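Local coordinates for FrnE protein (Deinococcus radiodurans, PDB 5CO3) that probably works as a cytoplasmic thiol-disulfide oxidoreductase of the DsbA-like thioredoxin family, oxidising or rearranging disulfide bonds, at residues 25-30 and 203-208; 37-42 and 217-222; 50-55 and 181-186; 125-130 and 154-159; 194-197 and 201-204. All coordinates share one frame; numbering follows the deposited sequence.

Interaction 1: residues 25-30 and 203-208; sequences CYIGKR and SGAQAP
A205 turns its methyl group onto helix 23-38 and meets it at G28. The apolar part of the contact is small and close: A205 CB sits 3.6 Å from G28 CA and reaches I27 at CG2, 4.1 Å away. I27 offers this branch because its CG1 lies anti to the carbonyl carbon (chi1 -73°), which carries CG2 to the side facing the loop. The absence of a side chain at G28 matters, since a CB modelled there would come to 3.3 Å from A205 CB, a tight fit. W24, from the same helix, also touches the A205 methyl.

No direct hydrogen bond joins the two segments; a water does so instead. It donates to G28 O at 3.3 Å and to Q206 O at 2.9 Å, tying the helix backbone to the loop backbone.

Bonds inside 203-208 shape the loop. A205 is the centre of an inverse gamma turn, with a weak bond from Q206 N to G204 O of 3.0 Å. The amide of Q206 folds back so that NE2 donates to S203 O at 3.1 Å with an N-H...O angle of 161°, the acceptor lying close to the amide plane. A207 then occupies the N-cap position of helix 208-222.

C25 belongs to a CxxC pair at the start of helix 23-38, the thioredoxin-type signature; its disulfide with C22, seen in another crystal of this protein, is absent here. The contact thus packs the helix that carries this pair against the loop leaving the last strand of the thioredoxin-fold sheet.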
# COMPACT_ATOMS: atom_id res chain seq x y z
N CYS A 25 2.62 -1.34 6.43
CA CYS A 25 1.70 -1.08 5.33
C CYS A 25 0.39 -1.85 5.49
O CYS A 25 -0.67 -1.36 5.11
CB CYS A 25 2.36 -1.41 3.99
SG CYS A 25 3.57 -0.17 3.50
N TYR A 26 0.45 -3.07 6.01
CA TYR A 26 -0.76 -3.84 6.23
C TYR A 26 -1.56 -3.18 7.37
O TYR A 26 -2.76 -2.96 7.25
CB TYR A 26 -0.43 -5.29 6.55
CG TYR A 26 -1.47 -6.30 6.14
CD1 TYR A 26 -2.74 -5.91 5.68
CD2 TYR A 26 -1.18 -7.66 6.19
CE1 TYR A 26 -3.69 -6.86 5.31
CE2 TYR A 26 -2.11 -8.60 5.83
CZ TYR A 26 -3.35 -8.21 5.39
OH TYR A 26 -4.27 -9.17 5.04
N ILE A 27 -0.86 -2.85 8.45
CA ILE A 27 -1.46 -2.10 9.56
C ILE A 27 -2.10 -0.81 9.06
O ILE A 27 -3.25 -0.49 9.42
CB ILE A 27 -0.41 -1.79 10.64
CG1 ILE A 27 -0.09 -3.08 11.41
CG2 ILE A 27 -0.91 -0.67 11.60
CD1 ILE A 27 1.26 -3.07 12.16
N GLY A 28 -1.38 -0.08 8.21
CA GLY A 28 -1.88 1.17 7.67
C GLY A 28 -3.09 1.00 6.77
O GLY A 28 -3.98 1.86 6.70
N LYS A 29 -3.11 -0.12 6.04
CA LYS A 29 -4.24 -0.41 5.18
C LYS A 29 -5.50 -0.62 6.03
O LYS A 29 -6.58 -0.11 5.69
CB LYS A 29 -3.96 -1.64 4.31
CG LYS A 29 -5.06 -2.00 3.30
CD LYS A 29 -4.62 -3.19 2.42
CE LYS A 29 -5.52 -3.37 1.21
NZ LYS A 29 -6.89 -3.83 1.58
N ARG A 30 -5.35 -1.34 7.13
CA ARG A 30 -6.49 -1.55 8.04
C ARG A 30 -6.95 -0.24 8.68
O ARG A 30 -8.16 0.04 8.77
CB ARG A 30 -6.15 -2.57 9.13
CG ARG A 30 -6.11 -4.02 8.64
CD ARG A 30 -7.52 -4.52 8.28
NE ARG A 30 -7.45 -5.68 7.39
CZ ARG A 30 -7.47 -6.94 7.80
NH1 ARG A 30 -7.59 -7.22 9.09
NH2 ARG A 30 -7.37 -7.93 6.92
N SER A 203 2.27 10.65 6.46
CA SER A 203 3.40 9.73 6.50
C SER A 203 3.25 8.66 7.58
O SER A 203 3.04 8.97 8.74
CB SER A 203 4.69 10.51 6.73
OG SER A 203 5.76 9.62 6.95
N GLY A 204 3.37 7.40 7.18
CA GLY A 204 3.32 6.29 8.11
C GLY A 204 1.90 5.79 8.36
O GLY A 204 0.95 6.38 7.85
N ALA A 205 1.78 4.72 9.14
CA ALA A 205 0.50 4.12 9.45
C ALA A 205 -0.19 4.84 10.61
O ALA A 205 -0.22 4.35 11.74
CB ALA A 205 0.67 2.64 9.79
N GLN A 206 -0.73 6.01 10.31
CA GLN A 206 -1.32 6.85 11.34
C GLN A 206 -2.71 6.38 11.78
O GLN A 206 -3.34 5.55 11.11
CB GLN A 206 -1.39 8.31 10.86
CG GLN A 206 -0.03 8.85 10.48
CD GLN A 206 0.22 10.27 10.95
OE1 GLN A 206 -0.49 10.80 11.81
NE2 GLN A 206 1.25 10.89 10.39
N ALA A 207 -3.16 6.91 12.91
CA ALA A 207 -4.45 6.54 13.49
C ALA A 207 -5.59 6.78 12.51
O ALA A 207 -5.52 7.69 11.68
CB ALA A 207 -4.69 7.33 14.78
N PRO A 208 -6.64 5.95 12.59
CA PRO A 208 -7.81 6.17 11.74
C PRO A 208 -8.36 7.60 11.90
O PRO A 208 -8.73 8.20 10.90
CB PRO A 208 -8.83 5.14 12.25
CG PRO A 208 -8.01 4.08 12.87
CD PRO A 208 -6.79 4.75 13.43
O HOH W 1 -2.62 4.15 8.65

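Interaction 2: residues 37-42 and 217-222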
# COMPACT_ATOMS: atom_id res chain seq x y z
N GLY A 37 -14.51 3.67 6.57
CA GLY A 37 -15.76 3.21 7.14
C GLY A 37 -16.50 4.27 7.94
O GLY A 37 -17.73 4.32 7.92
N GLN A 38 -15.77 5.13 8.64
CA GLN A 38 -16.40 6.20 9.44
C GLN A 38 -16.69 7.47 8.63
O GLN A 38 -17.30 8.42 9.13
CB GLN A 38 -15.51 6.55 10.63
CG GLN A 38 -15.17 5.36 11.50
CD GLN A 38 -14.11 5.69 12.53
OE1 GLN A 38 -14.20 6.69 13.25
NE2 GLN A 38 -13.07 4.84 12.61
N PHE A 39 -16.25 7.48 7.38
CA PHE A 39 -16.34 8.67 6.54
C PHE A 39 -17.63 8.68 5.71
O PHE A 39 -17.82 7.83 4.84
CB PHE A 39 -15.11 8.75 5.63
CG PHE A 39 -15.09 9.94 4.73
CD1 PHE A 39 -15.24 11.23 5.24
CD2 PHE A 39 -14.90 9.79 3.36
CE1 PHE A 39 -15.21 12.33 4.41
CE2 PHE A 39 -14.87 10.89 2.52
CZ PHE A 39 -15.02 12.16 3.05
N PRO A 40 -18.53 9.64 5.99
CA PRO A 40 -19.85 9.63 5.36
C PRO A 40 -19.80 9.61 3.84
O PRO A 40 -20.64 8.96 3.22
CB PRO A 40 -20.48 10.94 5.87
CG PRO A 40 -19.82 11.18 7.16
CD PRO A 40 -18.40 10.70 7.00
N GLN A 41 -18.83 10.29 3.25
CA GLN A 41 -18.75 10.36 1.79
C GLN A 41 -17.79 9.31 1.22
O GLN A 41 -17.20 9.51 0.16
CB GLN A 41 -18.32 11.76 1.35
CG GLN A 41 -19.38 12.84 1.64
CD GLN A 41 -19.43 13.25 3.11
OE1 GLN A 41 -18.50 12.99 3.88
NE2 GLN A 41 -20.52 13.89 3.50
N ARG A 42 -17.68 8.17 1.90
CA ARG A 42 -16.74 7.11 1.52
C ARG A 42 -16.89 6.65 0.06
O ARG A 42 -15.92 6.25 -0.56
CB ARG A 42 -16.89 5.91 2.45
CG ARG A 42 -18.22 5.17 2.30
CD ARG A 42 -18.44 4.12 3.39
NE ARG A 42 -18.60 4.72 4.70
CZ ARG A 42 -19.76 5.17 5.20
NH1 ARG A 42 -20.88 5.09 4.48
NH2 ARG A 42 -19.80 5.70 6.41
N GLN A 217 -11.28 16.94 5.92
CA GLN A 217 -10.76 18.25 5.59
C GLN A 217 -10.80 18.45 4.08
O GLN A 217 -11.21 19.51 3.59
CB GLN A 217 -9.34 18.44 6.11
CG GLN A 217 -8.68 19.74 5.65
CD GLN A 217 -7.36 20.02 6.34
OE1 GLN A 217 -7.07 19.46 7.40
NE2 GLN A 217 -6.55 20.89 5.75
N VAL A 218 -10.40 17.43 3.33
CA VAL A 218 -10.38 17.53 1.88
C VAL A 218 -11.79 17.70 1.33
O VAL A 218 -12.01 18.57 0.48
CB VAL A 218 -9.71 16.31 1.24
CG1 VAL A 218 -9.91 16.33 -0.27
CG2 VAL A 218 -8.24 16.29 1.58
N TRP A 219 -12.74 16.90 1.81
CA TRP A 219 -14.13 17.05 1.37
C TRP A 219 -14.66 18.46 1.65
O TRP A 219 -15.32 19.07 0.80
CB TRP A 219 -15.03 16.02 2.06
CG TRP A 219 -16.45 16.12 1.60
CD1 TRP A 219 -17.46 16.81 2.21
CD2 TRP A 219 -17.02 15.53 0.43
NE1 TRP A 219 -18.63 16.67 1.50
CE2 TRP A 219 -18.38 15.90 0.40
CE3 TRP A 219 -16.52 14.71 -0.59
CZ2 TRP A 219 -19.25 15.48 -0.61
CZ3 TRP A 219 -17.37 14.30 -1.59
CH2 TRP A 219 -18.72 14.69 -1.60
N ALA A 220 -14.35 18.96 2.84
CA ALA A 220 -14.80 20.29 3.25
C ALA A 220 -14.26 21.35 2.30
O ALA A 220 -14.99 22.27 1.91
CB ALA A 220 -14.35 20.57 4.66
N GLU A 221 -13.00 21.23 1.92
CA GLU A 221 -12.38 22.21 1.04
C GLU A 221 -12.96 22.15 -0.37
O GLU A 221 -13.01 23.16 -1.07
CB GLU A 221 -10.87 22.00 0.99
CG GLU A 221 -10.19 22.31 2.31
CD GLU A 221 -8.68 22.20 2.22
OE1 GLU A 221 -8.15 22.14 1.09
OE2 GLU A 221 -8.03 22.19 3.29
N GLN A 222 -13.43 20.98 -0.77
CA GLN A 222 -14.00 20.83 -2.10
C GLN A 222 -15.48 21.17 -2.11
O GLN A 222 -16.08 21.34 -3.18
CB GLN A 222 -13.76 19.40 -2.61
CG GLN A 222 -12.29 19.05 -2.69
CD GLN A 222 -12.03 17.73 -3.37
OE1 GLN A 222 -12.97 16.97 -3.66
NE2 GLN A 222 -10.76 17.43 -3.64
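Q41 lies across one face of the W219 indole, and its chain can be followed atom by atom over the ring. CB stands at the benzo end, 4.0 Å from W219 CE3. CG comes closest, 3.4 Å from W219 CE2, and makes a CH-pi contact: it is 3.5 Å from the centroid of the six-membered ring and only 16° off the ring normal. The chain bends at chi2 (76°), and the amide consequently runs over the ring instead of away from it. CD is then 3.9 Å from W219 NE1, and NE2 lies at the same end of the indole. Amide and indole planes differ by 21°, which qualifies as a stack.

F39 approaches W219 differently. Its CZ is 4.0 Å from W219 CB, which lies near the plane of the phenyl ring and therefore at its edge. One face of that phenyl ring receives Q41 N, 3.9 Å above its centre. A type I turn from F39 to R42, closed by R42 N donating to F39 O at 3.0 Å, brings both residues to the tryptophan.

F39 also packs on L212, L215 and S216 of helix 208-222, while W219 touches I12 of strand 12-18 and stacks with H223. The turn after helix 23-38 is thereby fitted against the C-terminal part of helix 208-222, beside the start of strand 12-18.

Interaction 3: residues 50-55 and 181-186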
# COMPACT_ATOMS: atom_id res chain seq x y z
N HIS A 50 0.15 2.54 -5.16
CA HIS A 50 1.37 2.78 -5.92
C HIS A 50 2.48 1.92 -5.37
O HIS A 50 2.55 1.67 -4.17
CB HIS A 50 1.78 4.25 -5.87
CG HIS A 50 0.79 5.18 -6.50
ND1 HIS A 50 0.88 5.59 -7.81
CD2 HIS A 50 -0.32 5.77 -5.99
CE1 HIS A 50 -0.13 6.40 -8.09
NE2 HIS A 50 -0.88 6.52 -7.00
N SER A 51 3.34 1.46 -6.27
CA SER A 51 4.44 0.57 -5.92
C SER A 51 5.56 1.30 -5.19
O SER A 51 5.95 2.41 -5.55
CB SER A 51 5.00 -0.10 -7.17
OG SER A 51 3.98 -0.69 -7.93
N PHE A 52 6.07 0.64 -4.16
CA PHE A 52 7.24 1.11 -3.44
C PHE A 52 8.01 -0.12 -3.02
O PHE A 52 7.42 -1.10 -2.56
CB PHE A 52 6.85 1.95 -2.23
CG PHE A 52 7.99 2.69 -1.59
CD1 PHE A 52 8.84 2.04 -0.71
CD2 PHE A 52 8.21 4.03 -1.85
CE1 PHE A 52 9.89 2.71 -0.11
CE2 PHE A 52 9.25 4.71 -1.25
CZ PHE A 52 10.09 4.04 -0.38
N GLU A 53 9.33 -0.09 -3.22
CA GLU A 53 10.19 -1.18 -2.79
C GLU A 53 11.16 -0.67 -1.74
O GLU A 53 11.95 0.23 -2.01
CB GLU A 53 10.97 -1.77 -3.97
CG GLU A 53 10.20 -2.84 -4.72
CD GLU A 53 10.94 -3.35 -5.95
OE1 GLU A 53 11.70 -4.35 -5.85
OE2 GLU A 53 10.78 -2.74 -7.03
N LEU A 54 11.09 -1.24 -0.54
CA LEU A 54 12.05 -0.92 0.51
C LEU A 54 13.47 -1.15 0.01
O LEU A 54 14.37 -0.38 0.31
CB LEU A 54 11.81 -1.77 1.75
CG LEU A 54 10.45 -1.60 2.42
CD1 LEU A 54 10.37 -2.54 3.62
CD2 LEU A 54 10.25 -0.15 2.83
N ASP A 55 13.65 -2.22 -0.75
CA ASP A 55 14.97 -2.58 -1.26
C ASP A 55 14.86 -3.15 -2.67
O ASP A 55 14.76 -4.37 -2.84
CB ASP A 55 15.65 -3.58 -0.32
CG ASP A 55 17.08 -3.93 -0.74
OD1 ASP A 55 17.66 -3.25 -1.62
OD2 ASP A 55 17.62 -4.88 -0.16
N ALA A 181 9.81 5.94 -8.85
CA ALA A 181 10.42 7.21 -9.20
C ALA A 181 9.56 8.36 -8.70
O ALA A 181 10.07 9.34 -8.16
CB ALA A 181 10.62 7.30 -10.71
N GLN A 182 8.25 8.23 -8.85
CA GLN A 182 7.35 9.29 -8.42
C GLN A 182 7.44 9.50 -6.90
O GLN A 182 7.45 10.64 -6.43
CB GLN A 182 5.91 8.98 -8.83
CG GLN A 182 4.97 10.17 -8.63
CD GLN A 182 3.56 9.90 -9.11
OE1 GLN A 182 3.22 8.77 -9.46
NE2 GLN A 182 2.74 10.94 -9.13
N ALA A 183 7.52 8.40 -6.15
CA ALA A 183 7.70 8.48 -4.70
C ALA A 183 9.00 9.21 -4.37
O ALA A 183 9.03 10.11 -3.53
CB ALA A 183 7.70 7.09 -4.07
N GLN A 184 10.06 8.83 -5.07
CA GLN A 184 11.36 9.45 -4.87
C GLN A 184 11.28 10.95 -5.15
O GLN A 184 11.77 11.76 -4.36
CB GLN A 184 12.41 8.79 -5.77
CG GLN A 184 13.84 9.02 -5.32
CD GLN A 184 14.77 7.92 -5.78
OE1 GLN A 184 14.37 7.03 -6.54
NE2 GLN A 184 16.02 7.96 -5.32
N GLN A 185 10.65 11.31 -6.27
CA GLN A 185 10.51 12.71 -6.65
C GLN A 185 9.74 13.49 -5.60
O GLN A 185 10.06 14.64 -5.30
CB GLN A 185 9.81 12.83 -8.01
CG GLN A 185 10.63 12.31 -9.18
CD GLN A 185 9.78 11.92 -10.37
OE1 GLN A 185 8.55 12.04 -10.34
NE2 GLN A 185 10.42 11.46 -11.44
N LEU A 186 8.72 12.84 -5.03
CA LEU A 186 7.89 13.44 -3.99
C LEU A 186 8.57 13.47 -2.63
O LEU A 186 8.05 14.07 -1.69
CB LEU A 186 6.57 12.67 -3.87
CG LEU A 186 5.50 12.96 -4.92
CD1 LEU A 186 4.41 11.90 -4.86
CD2 LEU A 186 4.93 14.34 -4.71
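F52 presents the edge of its phenyl ring to the methyl group of A183. Its CG is anti to the backbone N (chi1 -169°), which swings the ring toward helix 173-186 although the bond leaving CA does not head there. F52 CD2 lies 3.8 Å from A183 CB and F52 CE2 4.0 Å from it. The methyl is near the ring plane, so this is an edge contact. V191 adds a further apolar neighbour to F52.

H50 ends strand 45-51 together with S51. This strand is an outermost member of the four-stranded mixed sheet of the thioredoxin fold, and the helix runs across its end, with W17 of the adjacent strand touching both Q182 and A183.

The imidazole of H50 has its CG beside the backbone N (chi1 -64°) and stands almost square to the chain (chi2 -94°). Its nearest approach to Q182 is loose and oblique, 4.3 Å from H50 ND1 to Q182 OE1, with the glutamine chain extended outward from the helix. The rotation of the ring is instead fixed by its two nitrogens: NE2 bonds to D15 and ND1 to D179, while W17 stacks on the ring.

Interaction 4: residues 125-130 and 154-159; sequences GDAMKE and AEVGLD
M128 reaches V156 and L158 through a bent chain: CG is anti to the backbone N (chi1 -163°), then chi2 (66°) and chi3 (-104°) fold the thioether end across the valine at about a right angle. The partner segment is the close of helix 146-156, which ends in a Schellman motif. G157 takes the positive phi there, and any CB would be jammed against the preceding carbonyl O; G157 N donates back to A154 O at 2.9 Å.

V156 is the centre of the contact. Its CG1 lies 4.0 Å from A127 CB, while CG2 meets M128 CE at 3.7 Å and also grazes A127 O at 3.8 Å. Cutting V156 back to an alanine removes both branches and would probably leave the A127 methyl and M128 CE without the surface they rest on, opening a gap between the two helices.

The side-chain contacts are apolar, and no hydrogen bond joins the segments. M128 also packs on L115 and A119 of helix 110-121 and on L152, joining three helices of the mostly helical region that lies in sequence between strands 45-51 and 193-196. Beyond the Schellman glycine, L158 returns to the methionine, with CD1 3.8 Å from M128 SD.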
# COMPACT_ATOMS: atom_id res chain seq x y z
N GLY A 125 -7.16 -4.05 -7.89
CA GLY A 125 -5.90 -3.67 -7.28
C GLY A 125 -5.87 -3.84 -5.77
O GLY A 125 -4.92 -4.36 -5.22
N ASP A 126 -6.94 -3.39 -5.10
CA ASP A 126 -6.94 -3.47 -3.65
C ASP A 126 -7.00 -4.91 -3.18
O ASP A 126 -6.28 -5.28 -2.25
CB ASP A 126 -8.11 -2.68 -3.06
CG ASP A 126 -8.00 -2.56 -1.54
OD1 ASP A 126 -8.45 -3.48 -0.83
OD2 ASP A 126 -7.42 -1.56 -1.06
N ALA A 127 -7.82 -5.74 -3.82
CA ALA A 127 -7.90 -7.15 -3.43
C ALA A 127 -6.57 -7.89 -3.65
O ALA A 127 -6.20 -8.74 -2.85
CB ALA A 127 -9.02 -7.84 -4.18
N MET A 128 -5.88 -7.57 -4.74
CA MET A 128 -4.57 -8.17 -5.00
C MET A 128 -3.56 -7.72 -3.94
O MET A 128 -2.80 -8.54 -3.43
CB MET A 128 -4.06 -7.79 -6.39
CG MET A 128 -2.91 -8.68 -6.89
SD MET A 128 -3.42 -10.41 -7.16
CE MET A 128 -2.74 -11.23 -5.73
N LYS A 129 -3.58 -6.43 -3.62
CA LYS A 129 -2.67 -5.89 -2.61
C LYS A 129 -2.91 -6.60 -1.28
O LYS A 129 -1.98 -7.07 -0.63
CB LYS A 129 -2.84 -4.37 -2.45
CG LYS A 129 -2.06 -3.77 -1.28
CD LYS A 129 -0.57 -3.67 -1.58
CE LYS A 129 0.17 -3.02 -0.42
NZ LYS A 129 1.63 -2.86 -0.69
N GLU A 130 -4.18 -6.67 -0.89
CA GLU A 130 -4.59 -7.36 0.33
C GLU A 130 -4.09 -8.81 0.38
O GLU A 130 -3.50 -9.24 1.38
CB GLU A 130 -6.12 -7.31 0.43
CG GLU A 130 -6.71 -8.15 1.56
CD GLU A 130 -6.57 -7.48 2.91
OE1 GLU A 130 -6.40 -6.25 2.97
OE2 GLU A 130 -6.63 -8.20 3.93
N ALA A 154 -5.09 -16.20 -8.87
CA ALA A 154 -6.27 -17.03 -9.05
C ALA A 154 -7.23 -16.87 -7.88
O ALA A 154 -8.45 -16.76 -8.08
CB ALA A 154 -5.88 -18.48 -9.21
N GLU A 155 -6.69 -16.83 -6.67
CA GLU A 155 -7.52 -16.74 -5.47
C GLU A 155 -8.26 -15.42 -5.43
O GLU A 155 -9.33 -15.33 -4.84
CB GLU A 155 -6.68 -16.92 -4.21
CG GLU A 155 -6.04 -18.31 -4.11
CD GLU A 155 -5.30 -18.55 -2.80
OE1 GLU A 155 -5.41 -17.71 -1.88
OE2 GLU A 155 -4.63 -19.59 -2.68
N VAL A 156 -7.69 -14.40 -6.06
CA VAL A 156 -8.31 -13.08 -6.12
C VAL A 156 -9.41 -13.03 -7.19
O VAL A 156 -10.27 -12.16 -7.18
CB VAL A 156 -7.21 -12.01 -6.34
CG1 VAL A 156 -7.77 -10.66 -6.77
CG2 VAL A 156 -6.35 -11.87 -5.07
N GLY A 157 -9.40 -14.01 -8.10
CA GLY A 157 -10.42 -14.11 -9.13
C GLY A 157 -9.96 -13.63 -10.49
O GLY A 157 -10.76 -13.41 -11.39
N LEU A 158 -8.65 -13.45 -10.63
CA LEU A 158 -8.07 -13.04 -11.90
C LEU A 158 -7.90 -14.23 -12.84
O LEU A 158 -7.97 -15.38 -12.43
CB LEU A 158 -6.73 -12.35 -11.67
CG LEU A 158 -6.76 -11.15 -10.72
CD1 LEU A 158 -5.36 -10.63 -10.44
CD2 LEU A 158 -7.65 -10.03 -11.27
N ASP A 159 -7.68 -13.92 -14.12
CA ASP A 159 -7.25 -14.91 -15.09
C ASP A 159 -5.82 -15.33 -14.76
O ASP A 159 -4.87 -14.61 -15.06
CB ASP A 159 -7.34 -14.32 -16.50
CG ASP A 159 -7.05 -15.35 -17.59
OD1 ASP A 159 -6.20 -16.25 -17.42
OD2 ASP A 159 -7.69 -15.23 -18.66

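Interaction 5: residues 194-197 and 201-204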
# COMPACT_ATOMS: atom_id res chain seq x y z
N PHE A 194 0.46 8.24 2.47
CA PHE A 194 -0.82 8.63 1.90
C PHE A 194 -0.78 10.02 1.27
O PHE A 194 -0.23 10.96 1.84
CB PHE A 194 -1.92 8.62 2.97
CG PHE A 194 -2.09 7.31 3.66
CD1 PHE A 194 -1.25 6.94 4.70
CD2 PHE A 194 -3.11 6.44 3.30
CE1 PHE A 194 -1.41 5.74 5.36
CE2 PHE A 194 -3.28 5.25 3.95
CZ PHE A 194 -2.43 4.89 4.99
N VAL A 195 -1.37 10.14 0.09
CA VAL A 195 -1.57 11.44 -0.53
C VAL A 195 -3.06 11.60 -0.79
O VAL A 195 -3.68 10.76 -1.45
CB VAL A 195 -0.78 11.59 -1.84
CG1 VAL A 195 -1.10 12.93 -2.49
CG2 VAL A 195 0.71 11.48 -1.56
N LEU A 196 -3.64 12.66 -0.23
CA LEU A 196 -5.07 12.88 -0.35
C LEU A 196 -5.36 14.14 -1.18
O LEU A 196 -4.79 15.22 -0.94
CB LEU A 196 -5.72 12.98 1.03
CG LEU A 196 -5.68 11.75 1.95
CD1 LEU A 196 -4.42 11.70 2.82
CD2 LEU A 196 -6.92 11.73 2.82
N GLY A 197 -6.21 13.99 -2.19
CA GLY A 197 -6.59 15.11 -3.04
C GLY A 197 -5.42 15.73 -3.79
O GLY A 197 -5.50 16.88 -4.24
N GLY A 201 -0.33 15.18 2.46
CA GLY A 201 0.45 13.99 2.72
C GLY A 201 0.32 13.50 4.15
O GLY A 201 0.30 14.30 5.09
N VAL A 202 0.19 12.19 4.31
CA VAL A 202 0.20 11.57 5.63
C VAL A 202 1.25 10.47 5.63
O VAL A 202 1.16 9.50 4.89
CB VAL A 202 -1.19 11.00 6.02
CG1 VAL A 202 -1.09 10.19 7.31
CG2 VAL A 202 -2.21 12.13 6.17
N SER A 203 2.27 10.65 6.46
CA SER A 203 3.40 9.73 6.50
C SER A 203 3.25 8.66 7.58
O SER A 203 3.04 8.97 8.74
CB SER A 203 4.69 10.51 6.73
OG SER A 203 5.76 9.62 6.95
N GLY A 204 3.37 7.40 7.18
CA GLY A 204 3.32 6.29 8.11
C GLY A 204 1.90 5.79 8.36
O GLY A 204 0.95 6.38 7.85
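F194 and V202 form an antiparallel hydrogen-bonded pair, the short strand axes passing 4.7 Å apart at 162°. They belong to a beta hairpin, strands 193-196 and 200-203, at one border of the thioredoxin-fold sheet. F194 N donates to V202 O at 2.8 Å, almost straight (173°), and V202 N returns a bond of the same length to F194 O. That second oxygen also receives a CA-H...O contact from G201, 3.2 Å to its CA. V195 and G201 make the adjoining non-hydrogen-bonded pair.

The F194 and V202 side chains share a face of the sheet, with F194 CB 3.9 Å from V202 CB. At F194, CG lies anti to the carbonyl carbon (chi1 -57°), which sets the ring beside its own backbone N. The ring meets two backbone oxygens, V202 O and G204 O, at its edge. Both F194 and V202 pack on L211 of helix 208-222. Putting an alanine in place of F194 takes the ring away and is likely to leave these oxygens without their aromatic edge and to open a gap beside L211.

L196 supports the other flank of V202, where its CD1 lies 4.0 Å from V202 CG2. Toward the tip of the ring, F194 CE1 lies 3.5 Å from G204 O.

How the interactions relate
From the N terminus, helix 23-38 and the turn that follows it open two contacts whose segments alternate along the chain, so interactions 1 and 2 cross: 25-30 pairs with 203-208, and 37-42 with 217-222. Both thus tie this part of the chain to the region around helix 208-222, and they touch through P208 and Q38. Within both loops, interaction 3 joins the end of strand 45-51 to helix 173-186, and inside that loop interaction 4 closes a short span of the helical region. Interaction 5, the hairpin, follows interaction 3 in series; it shares S203 and G204 with interaction 1 and meets interaction 2 where L196 packs on V218. A salt bridge from K29 to E130 connects interactions 1 and 4.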